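Local coordinates for protein SusD homolog (Bacteroides thetaiotaomicron VPI-5482, PDB 3FDH) that probably binds sugars at the bacterial cell surface as a SusD/RagB-family lipoprotein that works with an outer-membrane glycan importer, at residues A45-E50 with Y61-E66; Y51-D56 with G308-S313. One frame throughout, in Å; residues are numbered along the deposited sequence.

How the contacts relate
From the N terminus, helix 40-48 leads through a tight turn into strand 52-54, and helix 57-63 follows at once. Contact 1 closes this local excursion, bringing 45-50 back against 61-66 across ten residues. Contact 2 is long-range: 51-56, which lies inside that loop, meets 308-313, in the loop between strands 292-293 and 319-320. The segments therefore alternate along the chain, and the contacts cross, a worked example of a local loop tied to a distant one. Their centres are about 8 Å apart, and Glu63 joins them, its OE2 probably accepting a hydrogen bond from the backbone N of Gly308 at 2.7 Å.

Contact 1 of 2, residues A45-E50 with Y61-E66; sequences ASSYIE and YAEVRE
Ser47 and Glu63 form the one direct hydrogen bond between these segments, the Ser47 OG donating to Glu63 OE1 at 2.7 Å. The hydroxyl lies anti to its own backbone N (chi1 167°) and meets the carboxylate oxygen from above the carboxylate plane; the same oxygen also accepts from Gly54 N. Water extends the polar link: one molecule lies between Ser47 O and Glu63 OE2, within hydrogen-bonding distance of both, and accepts from Arg65 NH1, and a second lies between Tyr48 O and Glu50 OE2, with a weak bond from Arg65 NH2. Asn456 OD1 and Lys459 O hold NH2 and NE of the guanidinium.

Both segments contain a helix end finished by a Schellman motif, with Glu50 and Arg65 as the residues of positive phi, so the contact joins the C-terminal ends of helices 40-48 and 57-63. Arg65 folds back over its own turn, bent at chi2 (-63°), and NH1 donates to Ala62 O at 2.9 Å. That carbonyl also takes Arg65 N, from the opposite face of its plane.

The Tyr48 ring packs against both the guanidinium and Ala62. It stands steeply to the guanidinium, planes 79° apart, its CD1 over one guanidinium face and 3.7 Å from Arg65 NH1; CE1 lies 4.3 Å from Ala62 CB. A leucine in place of Arg65 would probably deprive Ala62 O and the first water of the NH1 donor, and leave Tyr48 CD1 without the flat group it lies over.

Contact 2 of 2, residues Y51-D56 with G308-S313; sequences YEVGVD and GSPDQS
With Val53 chi1 at -177°, CG1 lies anti to the backbone N and is carried toward Pro310, where it reaches the CG corner of the ring, 3.9 Å away. Gln312 likewise holds CG anti to N (chi1 -167°), and its side chain crosses that of Asp56 at about a right angle, with Asp56 OD1 3.8 Å from Gln312 CG. The amide's polar ends bond elsewhere, OE1 accepting from Asn57 N at the start of helix 57-63.

Between these side-chain meetings the backbones join directly. Ser313 N donates to Val55 O at 2.8 Å, tilted 25° from the carbonyl plane, and Gln312 CA adds a CH...O contact to the same oxygen at 3.2 Å. Beside this bond, Val55 CG2 rests 3.3 Å from Ser313 O. Pro310 also lies against the backbone: its CG is 3.5 Å from Gly54 O, a buried carbonyl oxygen with no hydrogen-bond partner in the model.

Strand 52-54 pairs antiparallel with 261-263, while the 308-313 loop, which has no regular secondary structure, reaches its outgoing end through a single backbone hydrogen bond. The arrangement is that of a long loop clasped onto the exit of a short two-stranded sheet, within the predominantly helical SusD-like fold.

Contact 1 of 2, residues A45-E50 with Y61-E66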
loop_
_atom_site.group_PDB
_atom_site.type_symbol
_atom_site.label_atom_id
_atom_site.label_comp_id
_atom_site.label_asym_id
_atom_site.label_seq_id
_atom_site.Cartn_x
_atom_site.Cartn_y
_atom_site.Cartn_z
ATOM N N ALA A 45 1.870 -2.402 8.546
ATOM C CA ALA A 45 2.650 -2.995 7.458
ATOM C C ALA A 45 4.063 -2.442 7.414
ATOM O O ALA A 45 5.051 -3.154 7.182
ATOM C CB ALA A 45 1.930 -2.776 6.107
ATOM N N SER A 46 4.166 -1.145 7.639
ATOM C CA SER A 46 5.463 -0.463 7.622
ATOM C C SER A 46 6.447 -1.118 8.560
ATOM O O SER A 46 7.623 -1.301 8.245
ATOM C CB SER A 46 5.331 1.017 8.000
ATOM O OG SER A 46 4.534 1.742 7.105
ATOM N N SER A 47 5.926 -1.515 9.714
ATOM C CA SER A 47 6.726 -2.203 10.710
ATOM C C SER A 47 6.970 -3.659 10.273
ATOM O O SER A 47 8.071 -4.158 10.272
ATOM C CB SER A 47 6.013 -2.238 12.073
ATOM O OG SER A 47 6.637 -3.144 12.947
ATOM N N TYR A 48 5.920 -4.341 9.852
ATOM C CA TYR A 48 6.077 -5.760 9.548
ATOM C C TYR A 48 7.136 -6.047 8.474
ATOM O O TYR A 48 7.900 -7.011 8.608
ATOM C CB TYR A 48 4.752 -6.427 9.226
ATOM C CG TYR A 48 3.694 -6.339 10.280
ATOM C CD1 TYR A 48 4.018 -6.224 11.621
ATOM C CD2 TYR A 48 2.356 -6.520 9.949
ATOM C CE1 TYR A 48 3.037 -6.226 12.579
ATOM C CE2 TYR A 48 1.376 -6.506 10.902
ATOM C CZ TYR A 48 1.723 -6.388 12.231
ATOM O OH TYR A 48 0.748 -6.415 13.229
ATOM N N ILE A 49 7.194 -5.226 7.428
ATOM C CA ILE A 49 8.164 -5.406 6.323
ATOM C C ILE A 49 9.325 -4.426 6.368
ATOM O O ILE A 49 10.054 -4.194 5.410
ATOM C CB ILE A 49 7.520 -5.571 4.923
ATOM C CG1 ILE A 49 6.465 -4.522 4.626
ATOM C CG2 ILE A 49 6.856 -6.966 4.895
ATOM C CD1 ILE A 49 6.961 -3.144 4.545
ATOM N N GLU A 50 9.434 -3.833 7.548
ATOM C CA GLU A 50 10.624 -3.090 7.949
ATOM C C GLU A 50 11.011 -1.855 7.177
ATOM O O GLU A 50 12.195 -1.519 7.038
ATOM C CB GLU A 50 11.803 -4.059 8.119
ATOM C CG GLU A 50 11.538 -5.155 9.180
ATOM C CD GLU A 50 12.706 -6.071 9.449
ATOM O OE1 GLU A 50 13.816 -5.853 8.938
ATOM O OE2 GLU A 50 12.493 -7.064 10.173
ATOM N N TYR A 61 4.736 -2.447 20.474
ATOM C CA TYR A 61 4.297 -3.834 20.822
ATOM C C TYR A 61 4.109 -4.700 19.571
ATOM O O TYR A 61 4.291 -5.930 19.574
ATOM C CB TYR A 61 3.102 -3.850 21.789
ATOM C CG TYR A 61 3.566 -3.304 23.145
ATOM C CD1 TYR A 61 4.459 -4.027 23.924
ATOM C CD2 TYR A 61 3.194 -2.050 23.574
ATOM C CE1 TYR A 61 4.953 -3.521 25.134
ATOM C CE2 TYR A 61 3.678 -1.525 24.772
ATOM C CZ TYR A 61 4.565 -2.258 25.542
ATOM O OH TYR A 61 5.023 -1.723 26.732
ATOM N N ALA A 62 3.804 -4.030 18.484
ATOM C CA ALA A 62 3.707 -4.696 17.171
ATOM C C ALA A 62 5.131 -5.046 16.727
ATOM O O ALA A 62 5.426 -6.142 16.261
ATOM C CB ALA A 62 3.003 -3.802 16.116
ATOM N N GLU A 63 6.037 -4.094 16.898
ATOM C CA GLU A 63 7.414 -4.290 16.504
ATOM C C GLU A 63 8.099 -5.479 17.194
ATOM O O GLU A 63 8.851 -6.238 16.578
ATOM C CB GLU A 63 8.195 -2.993 16.789
ATOM C CG GLU A 63 9.657 -2.995 16.243
ATOM C CD GLU A 63 9.745 -3.030 14.715
ATOM O OE1 GLU A 63 8.948 -2.326 14.032
ATOM O OE2 GLU A 63 10.670 -3.712 14.209
ATOM N N VAL A 64 7.832 -5.633 18.483
ATOM C CA VAL A 64 8.486 -6.665 19.289
ATOM C C VAL A 64 7.629 -7.895 19.332
ATOM O O VAL A 64 7.909 -8.868 19.977
ATOM C CB VAL A 64 8.880 -6.174 20.695
ATOM C CG1 VAL A 64 9.940 -5.057 20.576
ATOM C CG2 VAL A 64 7.623 -5.785 21.572
ATOM N N ARG A 65 6.531 -7.795 18.623
ATOM C CA ARG A 65 5.554 -8.890 18.490
ATOM C C ARG A 65 5.011 -9.373 19.793
ATOM O O ARG A 65 4.935 -10.588 20.023
ATOM C CB ARG A 65 6.165 -10.073 17.755
ATOM C CG ARG A 65 6.754 -9.759 16.422
ATOM C CD ARG A 65 5.763 -9.257 15.396
ATOM N NE ARG A 65 6.461 -9.297 14.133
ATOM C CZ ARG A 65 6.993 -8.261 13.504
ATOM N NH1 ARG A 65 6.796 -7.012 13.915
ATOM N NH2 ARG A 65 7.668 -8.484 12.402
ATOM N N GLU A 66 4.645 -8.443 20.668
ATOM C CA GLU A 66 4.031 -8.817 21.941
ATOM C C GLU A 66 2.532 -8.507 21.952
ATOM O O GLU A 66 2.113 -7.377 22.178
ATOM C CB GLU A 66 4.809 -8.186 23.111
ATOM C CG GLU A 66 6.322 -8.577 23.029
ATOM C CD GLU A 66 7.277 -7.892 24.042
ATOM O OE1 GLU A 66 6.837 -7.064 24.872
ATOM O OE2 GLU A 66 8.503 -8.209 23.982
HETATM O O HOH W 1 9.090 -5.449 12.612
HETATM O O HOH W 2 9.801 -7.892 10.231
#

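Contact 2 of 2, residues Y51-D56 with G308-S313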
loop_
_atom_site.group_PDB
_atom_site.type_symbol
_atom_site.label_atom_id
_atom_site.label_comp_id
_atom_site.label_asym_id
_atom_site.label_seq_id
_atom_site.Cartn_x
_atom_site.Cartn_y
_atom_site.Cartn_z
ATOM N N TYR A 51 9.987 -1.146 6.730
ATOM C CA TYR A 51 10.181 0.208 6.138
ATOM C C TYR A 51 10.448 1.234 7.257
ATOM O O TYR A 51 11.099 2.298 7.082
ATOM C CB TYR A 51 8.915 0.638 5.443
ATOM C CG TYR A 51 8.739 0.148 4.031
ATOM C CD1 TYR A 51 9.846 -0.240 3.247
ATOM C CD2 TYR A 51 7.470 0.152 3.432
ATOM C CE1 TYR A 51 9.681 -0.632 1.914
ATOM C CE2 TYR A 51 7.297 -0.235 2.121
ATOM C CZ TYR A 51 8.385 -0.590 1.346
ATOM O OH TYR A 51 8.167 -0.980 0.037
ATOM N N GLU A 52 9.882 0.886 8.403
ATOM C CA GLU A 52 9.949 1.648 9.649
ATOM C C GLU A 52 9.983 0.741 10.817
ATOM O O GLU A 52 9.604 -0.436 10.716
ATOM C CB GLU A 52 8.757 2.629 9.800
ATOM C CG GLU A 52 8.517 3.592 8.622
ATOM C CD GLU A 52 9.567 4.644 8.364
ATOM O OE1 GLU A 52 10.407 4.917 9.252
ATOM O OE2 GLU A 52 9.506 5.260 7.262
ATOM N N VAL A 53 10.366 1.333 11.940
ATOM C CA VAL A 53 10.400 0.624 13.221
ATOM C C VAL A 53 9.406 1.239 14.174
ATOM O O VAL A 53 9.341 2.449 14.363
ATOM C CB VAL A 53 11.823 0.621 13.849
ATOM C CG1 VAL A 53 11.853 -0.192 15.135
ATOM C CG2 VAL A 53 12.842 0.050 12.856
ATOM N N GLY A 54 8.547 0.402 14.744
ATOM C CA GLY A 54 7.619 0.885 15.760
ATOM C C GLY A 54 8.406 1.066 17.046
ATOM O O GLY A 54 8.992 0.113 17.559
ATOM N N VAL A 55 8.383 2.283 17.576
ATOM C CA VAL A 55 9.244 2.659 18.727
ATOM C C VAL A 55 8.468 3.082 19.992
ATOM O O VAL A 55 9.027 3.206 21.074
ATOM C CB VAL A 55 10.302 3.765 18.316
ATOM C CG1 VAL A 55 11.347 3.207 17.275
ATOM C CG2 VAL A 55 9.611 5.070 17.816
ATOM N N ASP A 56 7.175 3.297 19.841
ATOM C CA ASP A 56 6.348 3.676 20.980
ATOM C C ASP A 56 4.931 3.099 20.957
ATOM O O ASP A 56 4.326 2.903 19.908
ATOM C CB ASP A 56 6.265 5.205 21.085
ATOM C CG ASP A 56 5.672 5.653 22.410
ATOM O OD1 ASP A 56 6.260 5.359 23.461
ATOM O OD2 ASP A 56 4.612 6.294 22.398
ATOM N N GLY A 308 12.839 -4.920 15.347
ATOM C CA GLY A 308 12.417 -5.926 16.310
ATOM C C GLY A 308 12.909 -5.808 17.740
ATOM O O GLY A 308 12.520 -6.618 18.584
ATOM N N SER A 309 13.748 -4.823 18.040
ATOM C CA SER A 309 14.308 -4.686 19.385
ATOM C C SER A 309 14.647 -3.248 19.843
ATOM O O SER A 309 15.595 -3.050 20.596
ATOM C CB SER A 309 15.572 -5.577 19.504
ATOM O OG SER A 309 16.656 -5.039 18.754
ATOM N N PRO A 310 13.866 -2.229 19.413
ATOM C CA PRO A 310 14.208 -0.930 19.981
ATOM C C PRO A 310 13.834 -0.760 21.438
ATOM O O PRO A 310 13.025 -1.489 22.002
ATOM C CB PRO A 310 13.297 0.027 19.213
ATOM C CG PRO A 310 12.064 -0.784 19.025
ATOM C CD PRO A 310 12.576 -2.199 18.731
ATOM N N ASP A 311 14.449 0.227 22.035
ATOM C CA ASP A 311 14.017 0.720 23.339
ATOM C C ASP A 311 12.768 1.550 23.029
ATOM O O ASP A 311 12.680 2.185 21.973
ATOM C CB ASP A 311 15.076 1.619 23.968
ATOM C CG ASP A 311 16.306 0.856 24.406
ATOM O OD1 ASP A 311 16.189 -0.359 24.711
ATOM O OD2 ASP A 311 17.371 1.506 24.492
ATOM N N GLN A 312 11.796 1.528 23.927
ATOM C CA GLN A 312 10.554 2.243 23.696
ATOM C C GLN A 312 10.743 3.731 24.014
ATOM O O GLN A 312 11.094 4.123 25.137
ATOM C CB GLN A 312 9.450 1.598 24.516
ATOM C CG GLN A 312 8.099 2.081 24.098
ATOM C CD GLN A 312 6.995 1.432 24.880
ATOM O OE1 GLN A 312 5.813 1.707 24.631
ATOM N NE2 GLN A 312 7.359 0.576 25.842
ATOM N N SER A 313 10.561 4.568 23.005
ATOM C CA SER A 313 10.827 5.984 23.138
ATOM C C SER A 313 10.398 6.735 21.882
ATOM O O SER A 313 10.546 6.231 20.764
ATOM C CB SER A 313 12.335 6.172 23.328
ATOM O OG SER A 313 12.729 7.543 23.328
#